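PDB 5HR4: MmeI from Methylophilus methylotrophus, which is a Type IIL restriction-modification enzyme that binds DNA and probably methylates adenine at N6 using S-adenosylmethionine. Local coordinates for residues Tyr880-Lys883 with Ile889-Ile892; Ser791-Cys796 with Ala893-Thr898; Asn795-Asn800 with Thr819-Gln824. All coordinates share one frame; numbering follows the deposited sequence.

How the contacts relate
All three contacts gather round helix 792-801 and helix 888-903, on one side of the chain's centre and away from the calcium and sinefungin sites. Contacts 2 and 3 are buried; contact 1 is partly buried and lies at the edge of the group. Helix 888-903 serves contacts 1 and 2, whereas helix 792-801 serves contacts 2 and 3, which share Asn795 and Cys796. Contact 1 lays a phenylalanine on an arginine in a helix-to-helix turn, contact 2 is sulfur and aliphatic packing between crossing helices, and contact 3 adds an indole hydrogen bond to aromatic packing. Tyr880 joins contacts 1 and 3, its OH probably hydrogen-bonded to Pro821 O.

Contact 1 (Tyr880-Lys883 with Ile889-Ile892); sequences YGFK and IARI
Phe882, in the loop that joins two consecutive helices of the C-terminal domain of MmeI, reaches forward to Ala890 and Arg891 in the first turns of helix 888-903. The loop opens with a Schellman motif: Gly881 leaves helix 863-880 with positive phi (69°) and two bonds back into the last turn.

The packing is apolar at the Ala890 end, where Phe882 CZ stands 4.3 Å from Ala890 CB. The ring also comes obliquely to the aliphatic part of Arg891. Its CG, anti to the backbone N (chi1 178°), carries the ring to the Arg891 chain, and the two side chains cross at about a right angle.

The polar end of Arg891 has its own partner: NH2 forms a salt bridge with Asp877 OD2 of helix 863-880, so the arginine ties the two helices together. Only the CE2 corner of the Phe882 ring lies over one guanidinium face, the planes 54° apart. The Phe882 ring also meets that of Phe894, one turn on from Ala890. The nearest approach joins Phe882 CE2 to Arg891 CG at 3.6 Å, and CE2 also sits 4.0 Å above the guanidinium plane, over its centre.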
loop_
_atom_site.group_PDB
_atom_site.type_symbol
_atom_site.label_atom_id
_atom_site.label_comp_id
_atom_site.label_asym_id
_atom_site.label_seq_id
_atom_site.Cartn_x
_atom_site.Cartn_y
_atom_site.Cartn_z
ATOM N N TYR A 880 -15.224 35.604 6.023
ATOM C CA TYR A 880 -16.035 34.619 5.318
ATOM C C TYR A 880 -17.513 34.733 5.633
ATOM O O TYR A 880 -18.336 34.219 4.867
ATOM C CB TYR A 880 -15.592 33.196 5.676
ATOM C CG TYR A 880 -14.401 32.702 4.906
ATOM C CD1 TYR A 880 -13.134 33.198 5.160
ATOM C CD2 TYR A 880 -14.544 31.745 3.929
ATOM C CE1 TYR A 880 -12.044 32.750 4.456
ATOM C CE2 TYR A 880 -13.471 31.294 3.220
ATOM C CZ TYR A 880 -12.218 31.797 3.485
ATOM O OH TYR A 880 -11.137 31.344 2.770
ATOM N N GLY A 881 -17.869 35.372 6.745
ATOM C CA GLY A 881 -19.226 35.257 7.224
ATOM C C GLY A 881 -19.539 33.872 7.726
ATOM O O GLY A 881 -20.696 33.447 7.675
ATOM N N PHE A 882 -18.530 33.151 8.213
ATOM C CA PHE A 882 -18.713 31.775 8.657
ATOM C C PHE A 882 -19.173 31.776 10.106
ATOM O O PHE A 882 -18.444 32.216 11.004
ATOM C CB PHE A 882 -17.430 30.970 8.495
ATOM C CG PHE A 882 -17.551 29.552 8.973
ATOM C CD1 PHE A 882 -18.422 28.673 8.346
ATOM C CD2 PHE A 882 -16.791 29.100 10.041
ATOM C CE1 PHE A 882 -18.543 27.366 8.777
ATOM C CE2 PHE A 882 -16.899 27.797 10.482
ATOM C CZ PHE A 882 -17.784 26.923 9.849
ATOM N N LYS A 883 -20.384 31.278 10.328
ATOM C CA LYS A 883 -20.968 31.196 11.655
ATOM C C LYS A 883 -21.116 29.763 12.146
ATOM O O LYS A 883 -21.438 29.565 13.323
ATOM C CB LYS A 883 -22.333 31.897 11.667
ATOM N N ILE A 889 -15.485 19.198 9.959
ATOM C CA ILE A 889 -16.569 18.805 9.047
ATOM C C ILE A 889 -17.230 20.032 8.427
ATOM O O ILE A 889 -17.375 20.134 7.202
ATOM C CB ILE A 889 -17.623 17.951 9.778
ATOM C CG1 ILE A 889 -17.017 16.672 10.354
ATOM C CG2 ILE A 889 -18.778 17.616 8.830
ATOM C CD1 ILE A 889 -17.327 15.441 9.548
ATOM N N ALA A 890 -17.689 20.960 9.272
ATOM C CA ALA A 890 -18.461 22.095 8.776
ATOM C C ALA A 890 -17.586 23.065 7.995
ATOM O O ALA A 890 -18.045 23.659 7.011
ATOM C CB ALA A 890 -19.154 22.814 9.938
ATOM N N ARG A 891 -16.332 23.251 8.427
ATOM C CA ARG A 891 -15.404 24.112 7.693
ATOM C C ARG A 891 -15.076 23.537 6.310
ATOM O O ARG A 891 -15.204 24.238 5.299
ATOM C CB ARG A 891 -14.133 24.342 8.519
ATOM C CG ARG A 891 -14.287 25.402 9.630
ATOM C CD ARG A 891 -12.968 25.720 10.345
ATOM N NE ARG A 891 -12.942 27.085 10.883
ATOM C CZ ARG A 891 -13.198 27.399 12.152
ATOM N NH1 ARG A 891 -13.498 26.449 13.029
ATOM N NH2 ARG A 891 -13.156 28.661 12.552
ATOM N N ILE A 892 -14.668 22.262 6.235
ATOM C CA ILE A 892 -14.414 21.647 4.928
ATOM C C ILE A 892 -15.605 21.825 3.997
ATOM O O ILE A 892 -15.455 22.280 2.856
ATOM C CB ILE A 892 -14.083 20.155 5.068
#

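Contact 2 (Ser791-Cys796 with Ala893-Thr898); sequences STMHNC and AFLFET
Met793 and Leu895 mark the nearest backbone approach, their CA atoms 8.0 Å apart, where the segments of helix 792-801 and helix 888-903 pass nearly at right angles, with a signed crossing angle of -83° and axes 10.8 Å apart. Leu895 and Met793 make most of the contact. Leu895 directs its side chain at the other helix, and its CD1 reaches the backbone as well as the side chain of Met793, lying 3.5 Å from Met793 O and 4.0 Å from Met793 SD. Leu895 CD2 turns to the methyl end of the same methionine. Met793 does not start toward the other helix, but bends at chi2 (-63°) and again at chi3, which brings its thioether end nearer to the leucine branches. Its CE ends 4.0 Å from Phe894 CD1, meeting that ring obliquely. One turn further on, Cys796 adds its sulfur, SG lying 4.3 Å from Leu895 CD1.

Each helix also carries its own polar bonds. Ser791 is the N-cap of helix 792-801, its OG accepting from His794 N at 3.0 Å. Ser791 O accepts from both Asn795 N and Asn795 ND2, the side-chain amide coming from above the carbonyl plane. On the other helix, Thr898 OG1 and Thr898 N reach Phe894 O from opposite faces of its plane, a side-chain bond back to the preceding turn.

Tyr880 of helix 863-880 packs on both Phe894 and Leu895, and Asp873 of that helix accepts from Thr792 N at the capped end. Together these contacts form a near-orthogonal helix-helix packing with a buried Met-Leu centre, joining the target recognition domain to the C-terminal domain.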
loop_
_atom_site.group_PDB
_atom_site.type_symbol
_atom_site.label_atom_id
_atom_site.label_comp_id
_atom_site.label_asym_id
_atom_site.label_seq_id
_atom_site.Cartn_x
_atom_site.Cartn_y
_atom_site.Cartn_z
ATOM N N SER A 791 -4.459 30.732 9.347
ATOM C CA SER A 791 -5.824 30.519 9.796
ATOM C C SER A 791 -6.192 29.040 9.816
ATOM O O SER A 791 -5.728 28.250 8.991
ATOM C CB SER A 791 -6.796 31.270 8.887
ATOM O OG SER A 791 -6.906 30.626 7.629
ATOM N N THR A 792 -7.057 28.683 10.773
ATOM C CA THR A 792 -7.683 27.367 10.785
ATOM C C THR A 792 -8.305 27.039 9.435
ATOM O O THR A 792 -8.238 25.895 8.969
ATOM C CB THR A 792 -8.750 27.319 11.884
ATOM O OG1 THR A 792 -8.115 27.276 13.161
ATOM C CG2 THR A 792 -9.641 26.096 11.744
ATOM N N MET A 793 -8.904 28.043 8.787
ATOM C CA MET A 793 -9.588 27.833 7.516
ATOM C C MET A 793 -8.630 27.350 6.438
ATOM O O MET A 793 -8.943 26.420 5.676
ATOM C CB MET A 793 -10.264 29.127 7.078
ATOM C CG MET A 793 -11.602 29.353 7.726
ATOM S SD MET A 793 -12.773 28.062 7.265
ATOM C CE MET A 793 -14.145 29.091 6.728
ATOM N N HIS A 794 -7.465 27.994 6.335
ATOM C CA HIS A 794 -6.497 27.579 5.334
ATOM C C HIS A 794 -5.962 26.195 5.651
ATOM O O HIS A 794 -5.910 25.329 4.769
ATOM C CB HIS A 794 -5.362 28.594 5.245
ATOM C CG HIS A 794 -4.292 28.201 4.278
ATOM N ND1 HIS A 794 -4.535 28.050 2.928
ATOM C CD2 HIS A 794 -2.988 27.888 4.467
ATOM C CE1 HIS A 794 -3.423 27.672 2.323
ATOM N NE2 HIS A 794 -2.470 27.567 3.233
ATOM N N ASN A 795 -5.580 25.961 6.917
ATOM C CA ASN A 795 -5.061 24.654 7.321
ATOM C C ASN A 795 -6.112 23.562 7.160
ATOM O O ASN A 795 -5.784 22.403 6.861
ATOM C CB ASN A 795 -4.575 24.690 8.766
ATOM C CG ASN A 795 -3.230 25.367 8.916
ATOM O OD1 ASN A 795 -2.197 24.764 8.642
ATOM N ND2 ASN A 795 -3.228 26.615 9.373
ATOM N N CYS A 796 -7.379 23.900 7.349
ATOM C CA CYS A 796 -8.412 22.920 7.053
ATOM C C CYS A 796 -8.441 22.610 5.557
ATOM O O CYS A 796 -8.622 21.451 5.150
ATOM C CB CYS A 796 -9.762 23.431 7.550
ATOM S SG CYS A 796 -11.104 22.467 6.952
ATOM N N ALA A 893 -16.805 21.493 4.482
ATOM C CA ALA A 893 -17.994 21.545 3.636
ATOM C C ALA A 893 -18.310 22.969 3.190
ATOM O O ALA A 893 -18.820 23.178 2.082
ATOM C CB ALA A 893 -19.178 20.930 4.381
ATOM N N PHE A 894 -17.987 23.960 4.022
ATOM C CA PHE A 894 -18.276 25.352 3.695
ATOM C C PHE A 894 -17.280 25.916 2.691
ATOM O O PHE A 894 -17.664 26.641 1.766
ATOM C CB PHE A 894 -18.276 26.190 4.973
ATOM C CG PHE A 894 -18.479 27.656 4.738
ATOM C CD1 PHE A 894 -17.408 28.482 4.431
ATOM C CD2 PHE A 894 -19.738 28.213 4.844
ATOM C CE1 PHE A 894 -17.597 29.831 4.218
ATOM C CE2 PHE A 894 -19.931 29.556 4.632
ATOM C CZ PHE A 894 -18.862 30.369 4.323
ATOM N N LEU A 895 -15.993 25.628 2.874
ATOM C CA LEU A 895 -15.016 26.014 1.865
ATOM C C LEU A 895 -15.366 25.433 0.498
ATOM O O LEU A 895 -15.197 26.102 -0.525
ATOM C CB LEU A 895 -13.626 25.573 2.304
ATOM C CG LEU A 895 -13.156 26.358 3.521
ATOM C CD1 LEU A 895 -11.985 25.661 4.188
ATOM C CD2 LEU A 895 -12.798 27.782 3.121
ATOM N N PHE A 896 -15.868 24.196 0.451
ATOM C CA PHE A 896 -16.166 23.625 -0.862
ATOM C C PHE A 896 -17.387 24.272 -1.512
ATOM O O PHE A 896 -17.468 24.321 -2.747
ATOM C CB PHE A 896 -16.357 22.114 -0.773
ATOM C CG PHE A 896 -15.091 21.324 -0.990
ATOM C CD1 PHE A 896 -14.224 21.073 0.068
ATOM C CD2 PHE A 896 -14.774 20.816 -2.236
ATOM C CE1 PHE A 896 -13.071 20.334 -0.110
ATOM C CE2 PHE A 896 -13.621 20.075 -2.415
ATOM C CZ PHE A 896 -12.773 19.838 -1.351
ATOM N N GLU A 897 -18.356 24.757 -0.724
ATOM C CA GLU A 897 -19.408 25.576 -1.320
ATOM C C GLU A 897 -18.812 26.837 -1.939
ATOM O O GLU A 897 -19.150 27.199 -3.072
ATOM C CB GLU A 897 -20.479 25.926 -0.283
ATOM N N THR A 898 -17.894 27.495 -1.222
ATOM C CA THR A 898 -17.210 28.663 -1.772
ATOM C C THR A 898 -16.364 28.291 -2.986
ATOM O O THR A 898 -16.425 28.952 -4.030
ATOM C CB THR A 898 -16.327 29.302 -0.706
ATOM O OG1 THR A 898 -17.004 29.272 0.556
ATOM C CG2 THR A 898 -15.996 30.746 -1.086
#

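Contact 3 (Asn795-Asn800 with Thr819-Gln824); sequences NCWMRN and TFPWIQ
Trp797 extends from helix 792-801 to the loop 819-824, where Thr819, Phe820 and Pro821 receive it. At the base, Trp797 CB lies 3.8 Å from Phe820 CD1. CG is anti to the backbone N (chi1 -173°), an orientation that carries the indole out to the loop, which lies over one of its faces. Trp797 CG then comes 3.7 Å from Phe820 CD1, which presents the edge of its ring; the planes of the phenyl and the five-membered ring are 55° apart, an oblique pairing. CD1 passes along the same phenylalanine, toward its CA. That CA stands over the five-membered ring in a CH-pi contact, 4.1 Å from the centroid.

At NE1 the chemistry turns polar. The indole N-H donates to Thr819 OG1 at 3.2 Å, with an N-H...O angle of 147° and the oxygen practically in the ring plane. This bond helps fix the rotation of the indole. Thr819 OG1 in turn bonds chiefly to Leu815 O, with Val816 O also near, which helps position the acceptor. Beyond NE1, CE2 and CZ2 run past the Thr819 backbone, with CZ2 3.2 Å from Thr819 O. On the same face as Phe820 CA, Pro821 CD sits 4.0 Å from the centroid of the six-membered ring, squarely over it, a second CH-pi contact.

The loop that follows strand 808-810 thus lies over one face of the indole, and helix 888-903 meets its CE3/CZ3 rim through Leu895 and Phe896. Phe820 packs on Tyr880 of helix 863-880 and meets His794 edge-to-face, placing the loop alongside helix 792-801 on its way to helix 827-845.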
loop_
_atom_site.group_PDB
_atom_site.type_symbol
_atom_site.label_atom_id
_atom_site.label_comp_id
_atom_site.label_asym_id
_atom_site.label_seq_id
_atom_site.Cartn_x
_atom_site.Cartn_y
_atom_site.Cartn_z
ATOM N N ASN A 795 -5.580 25.961 6.917
ATOM C CA ASN A 795 -5.061 24.654 7.321
ATOM C C ASN A 795 -6.112 23.562 7.160
ATOM O O ASN A 795 -5.784 22.403 6.861
ATOM C CB ASN A 795 -4.575 24.690 8.766
ATOM C CG ASN A 795 -3.230 25.367 8.916
ATOM O OD1 ASN A 795 -2.197 24.764 8.642
ATOM N ND2 ASN A 795 -3.228 26.615 9.373
ATOM N N CYS A 796 -7.379 23.900 7.349
ATOM C CA CYS A 796 -8.412 22.920 7.053
ATOM C C CYS A 796 -8.441 22.610 5.557
ATOM O O CYS A 796 -8.622 21.451 5.150
ATOM C CB CYS A 796 -9.762 23.431 7.550
ATOM S SG CYS A 796 -11.104 22.467 6.952
ATOM N N TRP A 797 -8.247 23.636 4.725
ATOM C CA TRP A 797 -8.167 23.417 3.287
ATOM C C TRP A 797 -6.970 22.537 2.938
ATOM O O TRP A 797 -7.126 21.479 2.319
ATOM C CB TRP A 797 -8.095 24.756 2.557
ATOM C CG TRP A 797 -8.185 24.613 1.085
ATOM C CD1 TRP A 797 -7.171 24.758 0.176
ATOM C CD2 TRP A 797 -9.353 24.283 0.335
ATOM N NE1 TRP A 797 -7.644 24.554 -1.091
ATOM C CE2 TRP A 797 -8.980 24.252 -1.024
ATOM C CE3 TRP A 797 -10.677 24.019 0.677
ATOM C CZ2 TRP A 797 -9.886 23.957 -2.038
ATOM C CZ3 TRP A 797 -11.573 23.729 -0.327
ATOM C CH2 TRP A 797 -11.174 23.704 -1.674
ATOM N N MET A 798 -5.769 22.956 3.348
ATOM C CA MET A 798 -4.568 22.136 3.180
ATOM C C MET A 798 -4.790 20.681 3.599
ATOM O O MET A 798 -4.358 19.758 2.897
ATOM C CB MET A 798 -3.418 22.754 3.978
ATOM C CG MET A 798 -2.148 21.916 4.026
ATOM S SD MET A 798 -2.119 20.628 5.300
ATOM C CE MET A 798 -2.334 21.574 6.803
ATOM N N ARG A 799 -5.456 20.459 4.745
ATOM C CA ARG A 799 -5.702 19.109 5.265
ATOM C C ARG A 799 -6.559 18.276 4.333
ATOM O O ARG A 799 -6.417 17.047 4.293
ATOM C CB ARG A 799 -6.406 19.174 6.616
ATOM C CG ARG A 799 -5.533 18.988 7.834
ATOM C CD ARG A 799 -6.338 19.240 9.090
ATOM N NE ARG A 799 -5.584 20.116 9.971
ATOM C CZ ARG A 799 -5.917 21.363 10.291
ATOM N NH1 ARG A 799 -7.028 21.919 9.831
ATOM N NH2 ARG A 799 -5.122 22.049 11.091
ATOM N N ASN A 800 -7.468 18.913 3.596
ATOM C CA ASN A 800 -8.460 18.186 2.813
ATOM C C ASN A 800 -8.105 18.014 1.339
ATOM O O ASN A 800 -8.318 16.928 0.785
ATOM C CB ASN A 800 -9.807 18.882 2.942
ATOM C CG ASN A 800 -10.479 18.531 4.218
ATOM O OD1 ASN A 800 -11.134 17.498 4.312
ATOM N ND2 ASN A 800 -10.297 19.362 5.230
ATOM N N THR A 819 -6.017 26.750 -5.177
ATOM C CA THR A 819 -7.430 26.416 -5.197
ATOM C C THR A 819 -8.149 26.919 -3.958
ATOM O O THR A 819 -9.321 26.587 -3.752
ATOM C CB THR A 819 -7.608 24.908 -5.334
ATOM O OG1 THR A 819 -7.001 24.261 -4.209
ATOM C CG2 THR A 819 -6.925 24.431 -6.591
ATOM N N PHE A 820 -7.472 27.717 -3.142
ATOM C CA PHE A 820 -7.975 28.175 -1.854
ATOM C C PHE A 820 -8.991 29.297 -2.041
ATOM O O PHE A 820 -8.623 30.394 -2.475
ATOM C CB PHE A 820 -6.818 28.642 -0.965
ATOM C CG PHE A 820 -7.256 29.126 0.382
ATOM C CD1 PHE A 820 -8.018 28.318 1.209
ATOM C CD2 PHE A 820 -6.908 30.384 0.826
ATOM C CE1 PHE A 820 -8.426 28.764 2.443
ATOM C CE2 PHE A 820 -7.315 30.834 2.062
ATOM C CZ PHE A 820 -8.074 30.023 2.871
ATOM N N PRO A 821 -10.268 29.073 -1.713
ATOM C CA PRO A 821 -11.274 30.115 -1.936
ATOM C C PRO A 821 -11.175 31.152 -0.827
ATOM O O PRO A 821 -11.032 30.806 0.349
ATOM C CB PRO A 821 -12.591 29.341 -1.878
ATOM C CG PRO A 821 -12.312 28.288 -0.844
ATOM C CD PRO A 821 -10.831 27.934 -0.970
ATOM N N TRP A 822 -11.212 32.430 -1.208
ATOM C CA TRP A 822 -10.944 33.513 -0.261
ATOM C C TRP A 822 -11.602 34.783 -0.765
ATOM O O TRP A 822 -11.264 35.261 -1.852
ATOM C CB TRP A 822 -9.433 33.725 -0.087
ATOM C CG TRP A 822 -9.041 35.065 0.543
ATOM C CD1 TRP A 822 -8.306 36.070 -0.039
ATOM C CD2 TRP A 822 -9.365 35.526 1.867
ATOM N NE1 TRP A 822 -8.150 37.116 0.844
ATOM C CE2 TRP A 822 -8.793 36.809 2.017
ATOM C CE3 TRP A 822 -10.082 34.980 2.935
ATOM C CZ2 TRP A 822 -8.923 37.551 3.190
ATOM C CZ3 TRP A 822 -10.199 35.717 4.102
ATOM C CH2 TRP A 822 -9.625 36.989 4.219
ATOM N N ILE A 823 -12.527 35.334 0.018
ATOM C CA ILE A 823 -13.169 36.591 -0.341
ATOM C C ILE A 823 -12.278 37.753 0.076
ATOM O O ILE A 823 -11.681 37.731 1.155
ATOM C CB ILE A 823 -14.543 36.700 0.329
ATOM N N GLN A 824 -12.181 38.783 -0.798
ATOM C CA GLN A 824 -11.339 39.932 -0.456
ATOM C C GLN A 824 -12.017 40.773 0.623
ATOM O O GLN A 824 -13.236 40.959 0.589
ATOM C CB GLN A 824 -11.042 40.796 -1.688
#